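Local structure of molybdenum cofactor biosynthesis protein (Pyrococcus furiosus, 1XI8) at residues E35-K40 with V184-K189; I51-D56 with K177-R182; V192-T197 with P234-V239; S220-A225 with A309-F314; E18-I23 with H315-H320. The protein probably inserts molybdenum into molybdopterin during biosynthesis of the molybdenum cofactor. One frame throughout, in Å; residues are numbered along the deposited sequence.

Overall arrangement
The contacts fall into two groups along an elongated subunit. Interactions 1 and 2, with centres about 15 Å apart, shape the part built from strand pair 34-38/183-187 and helix 170-179; Leu39 of the first packs on Lys177 and Ile181 of the second. Interactions 3 and 4 lie about 11 Å apart between centres in the probable molybdopterin-binding domain, where Ser220 and Ser224 of helix 219-229 meet strands 191-196 and 233-239. Interaction 5 shares helix 307-326 with interaction 4, about 15 Å away between centres, and ties the N-terminal helix to that domain. Interactions 2 and 3 are about 40 Å apart between centres. Interactions 1, 2 and 4 also touch the second subunit.

Interaction 1. Residues E35-K40 with V184-K189; sequences EYVPLK and VPVKVK
Glu35 N donates to Val186 O over 2.8 Å, and the return bond from Val186 N to Glu35 O is equally short, making these two residues a hydrogen-bonded antiparallel pair. Two residues on, Val37 and Val184 form the same kind of pair, with Val184 N 2.9 Å from Val37 O. Between them Tyr36 faces Pro185 in a non-hydrogen-bonded pair. The tyrosine ring lies over the proline, taking Pro185 CA against one face near the rim and bringing CE2 to 3.5 Å from Pro185 CB. On the other side of the ladder Val37 CG2 meets Val186 CG2 at 3.8 Å, the two side chains crossing at about a right angle. Glu35 starts from the cramped position between N and carbonyl carbon (chi1 43°) and then runs extended across Val188, whose CG1 is 3.5 Å from OE2. Shortened to an alanine, this residue would probably deny the Val188 methyls its cover and Arg45 the weak, long ion pair with OE1. Arg45 also bonds to Lys187 O; Lys187 NZ bonds to Ile31 O and salt-bridges Glu30 and Glu32. Val184 of the two-stranded sheet, and Leu39 just past strand 34-38, rest on helix 170-179; Leu39 also touches Ile221 of the second subunit.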
# COMPACT_ATOMS: atom_id res chain seq x y z
N GLU A 35 8.30 13.26 16.51
CA GLU A 35 9.54 12.54 16.84
C GLU A 35 10.49 12.51 15.64
O GLU A 35 10.05 12.49 14.48
CB GLU A 35 9.28 11.12 17.37
CG GLU A 35 8.22 10.32 16.60
CD GLU A 35 8.04 8.89 17.13
OE1 GLU A 35 8.75 7.97 16.65
OE2 GLU A 35 7.19 8.67 18.03
N TYR A 36 11.79 12.52 15.91
CA TYR A 36 12.80 12.48 14.87
C TYR A 36 13.33 11.07 14.73
O TYR A 36 13.79 10.46 15.70
CB TYR A 36 13.93 13.48 15.16
CG TYR A 36 13.51 14.91 14.95
CD1 TYR A 36 12.87 15.62 15.96
CD2 TYR A 36 13.73 15.55 13.73
CE1 TYR A 36 12.47 16.94 15.77
CE2 TYR A 36 13.34 16.87 13.52
CZ TYR A 36 12.71 17.56 14.54
OH TYR A 36 12.32 18.86 14.36
N VAL A 37 13.23 10.53 13.52
CA VAL A 37 13.61 9.14 13.26
C VAL A 37 14.53 9.07 12.06
O VAL A 37 14.37 9.83 11.10
CB VAL A 37 12.38 8.22 13.01
CG1 VAL A 37 11.38 8.30 14.17
CG2 VAL A 37 11.72 8.55 11.70
N PRO A 38 15.51 8.16 12.11
CA PRO A 38 16.44 8.01 10.98
C PRO A 38 15.68 7.68 9.70
O PRO A 38 14.54 7.22 9.74
CB PRO A 38 17.33 6.83 11.40
CG PRO A 38 17.24 6.81 12.92
CD PRO A 38 15.82 7.23 13.21
N LEU A 39 16.32 7.94 8.56
CA LEU A 39 15.69 7.75 7.27
C LEU A 39 15.38 6.29 7.02
O LEU A 39 14.36 5.97 6.42
CB LEU A 39 16.60 8.29 6.18
CG LEU A 39 16.51 9.77 5.87
CD1 LEU A 39 17.22 10.05 4.56
CD2 LEU A 39 15.07 10.18 5.75
N LYS A 40 16.27 5.41 7.47
CA LYS A 40 16.11 3.96 7.33
C LYS A 40 14.80 3.48 7.94
O LYS A 40 14.27 2.43 7.54
CB LYS A 40 17.29 3.23 8.01
N VAL A 184 14.29 12.62 10.27
CA VAL A 184 13.07 13.21 9.74
C VAL A 184 12.03 13.46 10.82
O VAL A 184 11.71 12.55 11.58
CB VAL A 184 12.42 12.29 8.71
CG1 VAL A 184 11.43 13.07 7.88
CG2 VAL A 184 13.47 11.65 7.82
N PRO A 185 11.50 14.70 10.88
CA PRO A 185 10.42 14.97 11.83
C PRO A 185 9.12 14.29 11.38
O PRO A 185 8.50 14.71 10.40
CB PRO A 185 10.28 16.50 11.79
CG PRO A 185 10.82 16.90 10.45
CD PRO A 185 11.87 15.89 10.09
N VAL A 186 8.73 13.24 12.08
CA VAL A 186 7.49 12.53 11.78
C VAL A 186 6.49 12.66 12.93
O VAL A 186 6.88 12.96 14.06
CB VAL A 186 7.74 11.03 11.42
CG1 VAL A 186 8.56 10.92 10.15
CG2 VAL A 186 8.44 10.30 12.56
N LYS A 187 5.22 12.44 12.65
CA LYS A 187 4.19 12.48 13.69
C LYS A 187 4.28 11.26 14.57
O LYS A 187 4.51 10.16 14.07
CB LYS A 187 2.81 12.54 13.06
CG LYS A 187 2.54 13.83 12.36
CD LYS A 187 1.89 14.85 13.28
CE LYS A 187 1.74 16.19 12.58
NZ LYS A 187 0.63 17.02 13.10
N VAL A 188 4.13 11.46 15.87
CA VAL A 188 4.08 10.34 16.80
C VAL A 188 2.78 9.62 16.52
O VAL A 188 1.71 10.24 16.51
CB VAL A 188 4.09 10.80 18.27
CG1 VAL A 188 4.08 9.60 19.20
CG2 VAL A 188 5.31 11.74 18.56
N LYS A 189 2.86 8.31 16.26
CA LYS A 189 1.68 7.54 15.91
C LYS A 189 0.60 7.69 16.99
O LYS A 189 0.89 7.55 18.17
CB LYS A 189 2.04 6.06 15.72
CG LYS A 189 2.88 5.75 14.46
CD LYS A 189 3.13 4.22 14.27
CE LYS A 189 3.54 3.91 12.84
NZ LYS A 189 4.03 2.52 12.62

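Interaction 2. Residues I51-D56 with K177-R182; sequences IVASYD and KALGIR
Ile51 and Ile181 reach toward each other tip to tip, Ile51 CG2 standing 3.6 Å from Ile181 CD1. CG2 is the branch that lies opposite the backbone N of Ile51, a consequence of chi1 at -82°, while the longer arm of the same residue brings its CD1 to the same Ile181 methyl at 4.1 Å. Leu179 meets Ile51 differently: the two side chains slide past one another in opposite directions, with Leu179 CD1 touching Ile51 CG2 more loosely. The second methyl of the leucine, CD2, turns to Ala53 and sits 3.6 Å from its CB, so the fork of Leu179 spans both residues of the 51-56 segment that flank Val52. Tyr55 approaches the helix end with a ring edge. Its CE1 is 3.6 Å from Leu179 O, which lies in the plane of the ring, an edge-on meeting with a carbonyl rather than a stack. The contact is thus almost wholly apolar, and Leu57 adds to the cover over Leu179. Strand 51-52 is itself held by backbone bonds from Ile51 to Ala161 and Leu162, while Ala178 at the helix end packs on Thr218 of the second subunit. Helix 170-179 ends here in a Schellman motif: Gly180 takes a positive phi of 85°, and its N bonds back to Lys177 O at 3.1 Å. Ile181, the residue after that glycine, packs back on Leu176 of the last turn, the apolar contact commonly seen across Schellman caps.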
# COMPACT_ATOMS: atom_id res chain seq x y z
N ILE A 51 8.99 20.72 4.64
CA ILE A 51 10.44 20.78 4.61
C ILE A 51 10.88 21.75 3.52
O ILE A 51 10.52 21.61 2.36
CB ILE A 51 11.06 19.39 4.46
CG1 ILE A 51 11.11 18.76 5.86
CG2 ILE A 51 12.47 19.49 3.87
CD1 ILE A 51 11.44 17.30 5.90
N VAL A 52 11.65 22.75 3.93
CA VAL A 52 12.14 23.75 3.00
C VAL A 52 13.59 23.40 2.70
O VAL A 52 14.33 23.00 3.59
CB VAL A 52 12.01 25.20 3.56
CG1 VAL A 52 10.59 25.44 4.07
CG2 VAL A 52 13.01 25.44 4.66
N ALA A 53 13.99 23.54 1.44
CA ALA A 53 15.33 23.15 1.04
C ALA A 53 16.35 24.20 1.46
O ALA A 53 16.13 25.40 1.26
CB ALA A 53 15.37 22.92 -0.46
N SER A 54 17.45 23.76 2.06
CA SER A 54 18.57 24.64 2.37
C SER A 54 19.58 24.73 1.20
O SER A 54 20.52 25.54 1.24
CB SER A 54 19.27 24.19 3.66
OG SER A 54 18.39 24.23 4.77
N TYR A 55 19.37 23.88 0.18
CA TYR A 55 20.25 23.80 -0.99
C TYR A 55 19.54 24.03 -2.34
O TYR A 55 18.32 24.07 -2.41
CB TYR A 55 20.92 22.43 -1.05
CG TYR A 55 21.80 22.10 0.13
CD1 TYR A 55 21.37 21.22 1.13
CD2 TYR A 55 23.08 22.65 0.24
CE1 TYR A 55 22.18 20.91 2.21
CE2 TYR A 55 23.89 22.34 1.32
CZ TYR A 55 23.44 21.47 2.30
OH TYR A 55 24.26 21.18 3.38
N ASP A 56 20.36 24.19 -3.38
CA ASP A 56 19.93 24.13 -4.78
C ASP A 56 20.23 22.71 -5.23
O ASP A 56 21.32 22.20 -4.94
CB ASP A 56 20.80 25.04 -5.65
CG ASP A 56 20.32 26.49 -5.69
OD1 ASP A 56 19.08 26.73 -5.84
OD2 ASP A 56 21.20 27.39 -5.59
N LYS A 177 17.48 12.66 1.90
CA LYS A 177 18.93 12.41 1.95
C LYS A 177 19.67 13.48 1.17
O LYS A 177 20.70 13.97 1.60
CB LYS A 177 19.28 11.04 1.39
CG LYS A 177 20.73 10.62 1.61
CD LYS A 177 20.94 10.14 3.05
CE LYS A 177 22.40 9.83 3.34
NZ LYS A 177 22.60 9.47 4.79
N ALA A 178 19.14 13.85 0.01
CA ALA A 178 19.76 14.85 -0.84
C ALA A 178 19.83 16.19 -0.12
O ALA A 178 20.79 16.94 -0.30
CB ALA A 178 18.98 15.00 -2.13
N LEU A 179 18.80 16.47 0.69
CA LEU A 179 18.71 17.71 1.43
C LEU A 179 19.46 17.69 2.76
O LEU A 179 19.58 18.71 3.42
CB LEU A 179 17.25 18.08 1.67
CG LEU A 179 16.54 18.57 0.41
CD1 LEU A 179 15.10 18.78 0.74
CD2 LEU A 179 17.18 19.86 -0.11
N GLY A 180 19.97 16.52 3.13
CA GLY A 180 20.83 16.37 4.30
C GLY A 180 20.08 16.19 5.60
O GLY A 180 20.59 16.53 6.66
N ILE A 181 18.87 15.65 5.52
CA ILE A 181 18.02 15.48 6.69
C ILE A 181 18.08 14.04 7.20
O ILE A 181 17.20 13.24 6.95
CB ILE A 181 16.60 15.95 6.35
CG1 ILE A 181 16.66 17.42 5.90
CG2 ILE A 181 15.67 15.79 7.56
CD1 ILE A 181 15.41 17.96 5.28
N ARG A 182 19.15 13.74 7.93
CA ARG A 182 19.39 12.42 8.52
C ARG A 182 18.29 12.00 9.50
O ARG A 182 18.01 10.80 9.64
CB ARG A 182 20.76 12.37 9.21

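Interaction 3. Residues V192-T197 with P234-V239; sequences VGIIIT and PILYGV
Tyr237 sets the edge of its ring against the backbone of the neighbouring strand, CE2 lying 3.7 Å from Gly193 CA, with Ile194 N also near the ring plane. Gly193 suits this place because a beta carbon there would collide with CE2. The phenol reaches on to helix 244-257, where OH bonds to Glu257 and the side chain touches Lys253 and Ala254. Beside the ring stem, Tyr237 CB meets Ile195 CG1 at 4.0 Å, the two side chains crossing at a slant. The puckered ring of Pro234 lies beside Ile194 and points the same way, with its CB 4.0 Å from Ile194 CD1. Leu236 runs alongside the same isoleucine, CD2 approaching Ile194 CB to 3.9 Å, so Ile194 is flanked by both. Strands 191-196 and 233-239 are parallel neighbours joined through helix 219-229, a beta-alpha-beta crossover in the mixed sheet of the probable molybdopterin-binding domain; Pro234 and Leu236 face that helix. Ile235 N donates to Val192 O from above the carbonyl plane, 43° out of it, whereas Ile194 N reaches Ile235 O at 2.9 Å in a more nearly planar approach. Tyr237 N then bonds to Ile194 O over 3.1 Å, but Ile196 N is taken by Gly238 O at 3.0 Å. Strand 233-239 therefore spends one extra residue between these two bonds, a beta bulge at Tyr237 and Gly238, the glycine adopting a positive phi of 78°. Beyond it Ile196 CG2 meets Val239 CG1 at 4.1 Å.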
# COMPACT_ATOMS: atom_id res chain seq x y z
N VAL A 192 -3.95 3.49 19.56
CA VAL A 192 -5.34 3.09 19.41
C VAL A 192 -5.66 1.87 20.26
O VAL A 192 -5.26 0.75 19.95
CB VAL A 192 -5.69 2.79 17.93
CG1 VAL A 192 -7.17 2.35 17.81
CG2 VAL A 192 -5.40 4.00 17.05
N GLY A 193 -6.40 2.09 21.34
CA GLY A 193 -6.77 0.98 22.21
C GLY A 193 -7.81 0.09 21.57
O GLY A 193 -8.77 0.57 20.97
N ILE A 194 -7.62 -1.21 21.70
CA ILE A 194 -8.58 -2.17 21.16
C ILE A 194 -9.12 -3.06 22.27
O ILE A 194 -8.39 -3.86 22.84
CB ILE A 194 -7.97 -3.04 20.04
CG1 ILE A 194 -7.43 -2.15 18.91
CG2 ILE A 194 -9.02 -3.99 19.50
CD1 ILE A 194 -6.50 -2.84 17.97
N ILE A 195 -10.40 -2.90 22.57
CA ILE A 195 -11.06 -3.69 23.59
C ILE A 195 -12.10 -4.57 22.92
O ILE A 195 -12.85 -4.10 22.07
CB ILE A 195 -11.79 -2.81 24.61
CG1 ILE A 195 -10.81 -1.91 25.36
CG2 ILE A 195 -12.60 -3.67 25.59
CD1 ILE A 195 -11.49 -0.82 26.16
N ILE A 196 -12.13 -5.85 23.29
CA ILE A 196 -13.11 -6.78 22.74
C ILE A 196 -14.03 -7.35 23.80
O ILE A 196 -13.58 -7.86 24.82
CB ILE A 196 -12.42 -7.93 22.03
CG1 ILE A 196 -11.77 -7.41 20.76
CG2 ILE A 196 -13.43 -9.04 21.74
CD1 ILE A 196 -10.59 -8.20 20.36
N THR A 197 -15.33 -7.28 23.54
CA THR A 197 -16.35 -7.61 24.53
C THR A 197 -16.85 -9.05 24.40
O THR A 197 -17.20 -9.51 23.31
CB THR A 197 -17.52 -6.62 24.39
OG1 THR A 197 -17.05 -5.29 24.66
CG2 THR A 197 -18.65 -6.97 25.36
N PRO A 234 -1.41 0.10 17.49
CA PRO A 234 -2.43 -0.64 18.22
C PRO A 234 -1.97 -1.11 19.60
O PRO A 234 -0.83 -1.52 19.78
CB PRO A 234 -2.71 -1.84 17.31
CG PRO A 234 -1.49 -2.01 16.50
CD PRO A 234 -0.75 -0.70 16.45
N ILE A 235 -2.87 -1.02 20.57
CA ILE A 235 -2.60 -1.43 21.93
C ILE A 235 -3.76 -2.34 22.36
O ILE A 235 -4.90 -1.90 22.47
CB ILE A 235 -2.46 -0.21 22.85
CG1 ILE A 235 -1.27 0.64 22.38
CG2 ILE A 235 -2.32 -0.63 24.31
CD1 ILE A 235 -1.15 1.96 23.05
N LEU A 236 -3.45 -3.61 22.57
CA LEU A 236 -4.47 -4.61 22.88
C LEU A 236 -4.77 -4.71 24.36
O LEU A 236 -3.86 -4.88 25.17
CB LEU A 236 -4.04 -5.97 22.33
CG LEU A 236 -3.96 -5.94 20.81
CD1 LEU A 236 -3.12 -7.08 20.29
CD2 LEU A 236 -5.37 -5.96 20.19
N TYR A 237 -6.04 -4.60 24.71
CA TYR A 237 -6.47 -4.74 26.09
C TYR A 237 -7.17 -6.08 26.28
O TYR A 237 -7.62 -6.39 27.38
CB TYR A 237 -7.36 -3.57 26.50
CG TYR A 237 -6.59 -2.27 26.59
CD1 TYR A 237 -5.72 -2.04 27.65
CD2 TYR A 237 -6.71 -1.29 25.61
CE1 TYR A 237 -5.00 -0.87 27.75
CE2 TYR A 237 -6.00 -0.10 25.71
CZ TYR A 237 -5.14 0.09 26.79
OH TYR A 237 -4.41 1.24 26.91
N GLY A 238 -7.26 -6.85 25.21
CA GLY A 238 -7.82 -8.19 25.27
C GLY A 238 -9.34 -8.21 25.29
O GLY A 238 -9.99 -7.23 24.92
N VAL A 239 -9.89 -9.34 25.72
CA VAL A 239 -11.33 -9.46 25.84
C VAL A 239 -11.73 -9.12 27.27
O VAL A 239 -10.99 -9.41 28.21
CB VAL A 239 -11.88 -10.87 25.44
CG1 VAL A 239 -11.18 -11.38 24.18
CG2 VAL A 239 -11.66 -11.86 26.54

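Interaction 4. Residues S220-A225 with A309-F314; sequences SIMLSA and AVFTQF
Met222 sends its terminal methyl across to helix 307-326, CE lying 3.7 Å from Val310 CG1. The chain runs out with CG opposite the backbone N (chi1 -167°) and bends at the sulfur (chi3 57°), which brings CE over Val310 and to 4.2 Å from Phe311 CB. Leu223, next along the helix, comes at Val310 from another direction, the two side chains at about a right angle and CD2 3.7 Å from the same CG1. Val310 CG1 is thus packed by both residues. The two helical segments run nearly parallel, 18° apart with axes 10.7 Å from each other, in the alpha/beta domain thought to bind molybdopterin; the spacing is bridged wholly by apolar side chains. Leu223 also slides past Phe314, CD2 meeting ring atom CD2 of Phe314 at 4.1 Å, and it touches Ile194 of strand 191-196 too. With an alanine here, Val310 CG1 and the Phe314 ring would probably lose their shared partner, and a gap would be likely to open between the helices and strand 191-196. Phe311 meets Tyr403 edge-to-face, while Gln171 and Ala174 of the second subunit pack on Phe311 and Met222 respectively.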
# COMPACT_ATOMS: atom_id res chain seq x y z
N SER A 220 -9.77 -8.59 16.97
CA SER A 220 -8.57 -8.06 17.58
C SER A 220 -7.45 -7.92 16.55
O SER A 220 -6.88 -6.85 16.38
CB SER A 220 -8.13 -8.99 18.70
OG SER A 220 -6.89 -8.58 19.24
N ILE A 221 -7.15 -9.01 15.85
CA ILE A 221 -6.05 -9.00 14.90
C ILE A 221 -6.40 -8.25 13.62
O ILE A 221 -5.52 -7.67 12.99
CB ILE A 221 -5.60 -10.42 14.54
CG1 ILE A 221 -6.77 -11.18 13.93
CG2 ILE A 221 -5.08 -11.16 15.78
CD1 ILE A 221 -6.38 -12.50 13.38
N MET A 222 -7.66 -8.26 13.24
CA MET A 222 -8.05 -7.53 12.04
C MET A 222 -7.90 -6.02 12.26
O MET A 222 -7.35 -5.33 11.41
CB MET A 222 -9.47 -7.89 11.59
CG MET A 222 -9.78 -7.40 10.20
SD MET A 222 -11.48 -7.65 9.70
CE MET A 222 -12.36 -6.76 10.97
N LEU A 223 -8.37 -5.54 13.40
CA LEU A 223 -8.30 -4.11 13.72
C LEU A 223 -6.88 -3.65 13.92
O LEU A 223 -6.49 -2.57 13.47
CB LEU A 223 -9.14 -3.79 14.95
CG LEU A 223 -10.64 -3.70 14.68
CD1 LEU A 223 -11.44 -3.62 15.97
CD2 LEU A 223 -10.93 -2.50 13.77
N SER A 224 -6.10 -4.49 14.60
CA SER A 224 -4.70 -4.21 14.88
C SER A 224 -3.93 -3.98 13.59
O SER A 224 -3.15 -3.04 13.49
CB SER A 224 -4.09 -5.36 15.67
OG SER A 224 -2.74 -5.10 15.99
N ALA A 225 -4.15 -4.82 12.59
CA ALA A 225 -3.49 -4.61 11.32
C ALA A 225 -4.06 -3.38 10.60
O ALA A 225 -3.30 -2.60 10.01
CB ALA A 225 -3.58 -5.84 10.45
N ALA A 309 -18.87 -5.96 9.40
CA ALA A 309 -19.34 -4.69 9.94
C ALA A 309 -18.19 -3.89 10.54
O ALA A 309 -18.13 -2.68 10.39
CB ALA A 309 -20.43 -4.93 10.99
N VAL A 310 -17.28 -4.58 11.21
CA VAL A 310 -16.12 -3.95 11.82
C VAL A 310 -15.20 -3.35 10.76
O VAL A 310 -14.73 -2.22 10.90
CB VAL A 310 -15.35 -4.94 12.71
CG1 VAL A 310 -14.03 -4.35 13.16
CG2 VAL A 310 -16.19 -5.30 13.92
N PHE A 311 -14.98 -4.11 9.70
CA PHE A 311 -14.17 -3.67 8.58
C PHE A 311 -14.81 -2.45 7.92
O PHE A 311 -14.14 -1.46 7.61
CB PHE A 311 -14.05 -4.83 7.60
CG PHE A 311 -13.15 -4.57 6.43
CD1 PHE A 311 -11.80 -4.85 6.50
CD2 PHE A 311 -13.66 -4.09 5.24
CE1 PHE A 311 -10.97 -4.64 5.41
CE2 PHE A 311 -12.84 -3.87 4.15
CZ PHE A 311 -11.50 -4.15 4.24
N THR A 312 -16.12 -2.54 7.70
CA THR A 312 -16.90 -1.47 7.10
C THR A 312 -16.81 -0.18 7.91
O THR A 312 -16.54 0.88 7.36
CB THR A 312 -18.37 -1.86 6.99
OG1 THR A 312 -18.49 -2.93 6.05
CG2 THR A 312 -19.21 -0.68 6.51
N GLN A 313 -17.02 -0.31 9.21
CA GLN A 313 -16.94 0.81 10.12
C GLN A 313 -15.53 1.40 10.16
O GLN A 313 -15.37 2.62 10.27
CB GLN A 313 -17.40 0.39 11.52
CG GLN A 313 -18.89 0.12 11.63
CD GLN A 313 -19.29 -0.56 12.94
OE1 GLN A 313 -18.47 -1.19 13.62
NE2 GLN A 313 -20.56 -0.44 13.29
N PHE A 314 -14.51 0.55 10.04
CA PHE A 314 -13.14 1.06 10.06
C PHE A 314 -12.87 1.98 8.88
O PHE A 314 -12.36 3.08 9.06
CB PHE A 314 -12.08 -0.04 10.12
CG PHE A 314 -10.68 0.50 10.13
CD1 PHE A 314 -10.03 0.82 8.95
CD2 PHE A 314 -10.02 0.73 11.33
CE1 PHE A 314 -8.76 1.34 8.96
CE2 PHE A 314 -8.73 1.24 11.34
CZ PHE A 314 -8.10 1.55 10.15

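Interaction 5. Residues E18-I23 with H315-H320; sequences EEALSI and HLFVKH
Leu21 and Phe317 lock together two nearly parallel helices, the N-terminal helix 17-26 and the long helix 307-326, whose short segments run 16° apart with axes 10.2 Å from each other. The long helix widens here into a pi-type turn over 315-318, and Phe317 departs from regular helical angles (phi -131°); a probable bond from Lys319 N to Phe314 O skips one residue more than an alpha-helical bond would. From this turn the Phe317 ring slips in beside the N-terminal helix and meets it edge first: Ala20 CB lies near the ring plane, 3.9 Å from CZ. The ring also comes close to the backbone, with CE2 3.7 Å from Leu21 N. Leu21 slides past the ring in the opposite direction. Its CG stands across from the backbone N (chi1 -179°), which carries CD1 over to helix 307-326, where that one methyl has three neighbours: Leu316 O at 3.6 Å, Phe317 CD2 at 4.0 Å and His320 CB at 4.1 Å. Leu316 O is also held by the hydroxyl of Tyr17, and His320 ND1 bonds to Tyr331 OH. On the N-terminal helix Glu18 O takes two donors, Ser22 N and Ser22 OG, the hydroxyl at 2.8 Å. Around the contact, Tyr17 stands edge-to-face with Phe317, which also packs on Phe301 of strand 300-302; Ala20 rests on Phe283 of strand 283-284, and Leu316 touches Tyr350 and Phe352 of strand 350-358.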
# COMPACT_ATOMS: atom_id res chain seq x y z
N GLU A 18 -22.63 11.20 6.20
CA GLU A 18 -21.75 12.38 6.07
C GLU A 18 -21.82 13.33 7.25
O GLU A 18 -20.81 13.87 7.69
CB GLU A 18 -22.00 13.11 4.75
CG GLU A 18 -21.30 12.45 3.57
CD GLU A 18 -22.05 12.65 2.28
OE1 GLU A 18 -22.59 13.78 2.06
OE2 GLU A 18 -22.13 11.68 1.48
N GLU A 19 -23.04 13.51 7.75
CA GLU A 19 -23.30 14.26 8.97
C GLU A 19 -22.56 13.59 10.14
O GLU A 19 -21.88 14.26 10.92
CB GLU A 19 -24.81 14.29 9.20
CG GLU A 19 -25.35 15.09 10.36
CD GLU A 19 -26.89 15.07 10.36
OE1 GLU A 19 -27.49 14.95 11.47
OE2 GLU A 19 -27.51 15.15 9.26
N ALA A 20 -22.69 12.26 10.23
CA ALA A 20 -21.96 11.45 11.22
C ALA A 20 -20.43 11.58 11.11
O ALA A 20 -19.75 11.81 12.12
CB ALA A 20 -22.36 10.00 11.12
N LEU A 21 -19.90 11.44 9.89
CA LEU A 21 -18.45 11.52 9.67
C LEU A 21 -17.85 12.87 10.05
O LEU A 21 -16.79 12.93 10.67
CB LEU A 21 -18.08 11.17 8.22
CG LEU A 21 -16.58 11.22 7.93
CD1 LEU A 21 -15.84 10.14 8.70
CD2 LEU A 21 -16.28 11.11 6.44
N SER A 22 -18.51 13.96 9.67
CA SER A 22 -17.98 15.29 9.99
C SER A 22 -18.07 15.58 11.49
O SER A 22 -17.32 16.39 12.02
CB SER A 22 -18.66 16.38 9.16
OG SER A 22 -20.05 16.15 9.06
N ILE A 23 -18.98 14.90 12.17
CA ILE A 23 -19.06 15.03 13.62
C ILE A 23 -17.80 14.45 14.27
O ILE A 23 -17.25 15.05 15.19
CB ILE A 23 -20.33 14.37 14.19
CG1 ILE A 23 -21.53 15.31 13.99
CG2 ILE A 23 -20.17 14.04 15.68
CD1 ILE A 23 -22.86 14.67 14.31
N HIS A 315 -13.20 1.51 7.68
CA HIS A 315 -12.98 2.27 6.46
C HIS A 315 -13.87 3.50 6.31
O HIS A 315 -13.44 4.52 5.78
CB HIS A 315 -13.10 1.38 5.22
CG HIS A 315 -11.89 0.54 4.97
ND1 HIS A 315 -10.80 1.00 4.27
CD2 HIS A 315 -11.60 -0.74 5.33
CE1 HIS A 315 -9.89 0.04 4.21
NE2 HIS A 315 -10.35 -1.02 4.84
N LEU A 316 -15.11 3.42 6.79
CA LEU A 316 -16.00 4.56 6.67
C LEU A 316 -15.78 5.60 7.77
O LEU A 316 -16.14 6.76 7.60
CB LEU A 316 -17.47 4.11 6.62
CG LEU A 316 -17.90 3.23 5.44
CD1 LEU A 316 -19.38 3.02 5.47
CD2 LEU A 316 -17.49 3.84 4.13
N PHE A 317 -15.17 5.20 8.88
CA PHE A 317 -14.97 6.11 10.00
C PHE A 317 -13.55 6.15 10.60
O PHE A 317 -12.91 7.21 10.61
CB PHE A 317 -15.97 5.79 11.12
CG PHE A 317 -17.37 6.24 10.84
CD1 PHE A 317 -18.32 5.35 10.37
CD2 PHE A 317 -17.74 7.56 11.06
CE1 PHE A 317 -19.61 5.76 10.11
CE2 PHE A 317 -19.03 7.98 10.81
CZ PHE A 317 -19.97 7.07 10.33
N VAL A 318 -13.07 5.02 11.11
CA VAL A 318 -11.82 5.00 11.89
C VAL A 318 -10.58 5.42 11.07
O VAL A 318 -9.76 6.22 11.54
CB VAL A 318 -11.62 3.64 12.60
CG1 VAL A 318 -10.32 3.62 13.37
CG2 VAL A 318 -12.79 3.38 13.54
N LYS A 319 -10.46 4.88 9.86
CA LYS A 319 -9.42 5.28 8.93
C LYS A 319 -9.34 6.81 8.76
O LYS A 319 -8.26 7.39 8.71
CB LYS A 319 -9.67 4.63 7.57
CG LYS A 319 -8.68 4.98 6.49
CD LYS A 319 -8.96 4.20 5.19
CE LYS A 319 -10.28 4.62 4.54
NZ LYS A 319 -10.48 4.05 3.17
N HIS A 320 -10.50 7.46 8.69
CA HIS A 320 -10.53 8.90 8.46
C HIS A 320 -10.17 9.67 9.73
O HIS A 320 -9.49 10.69 9.65
CB HIS A 320 -11.89 9.35 7.92
CG HIS A 320 -12.25 8.72 6.61
ND1 HIS A 320 -11.52 8.96 5.46
CD2 HIS A 320 -13.24 7.87 6.26
CE1 HIS A 320 -12.05 8.27 4.46
NE2 HIS A 320 -13.10 7.61 4.92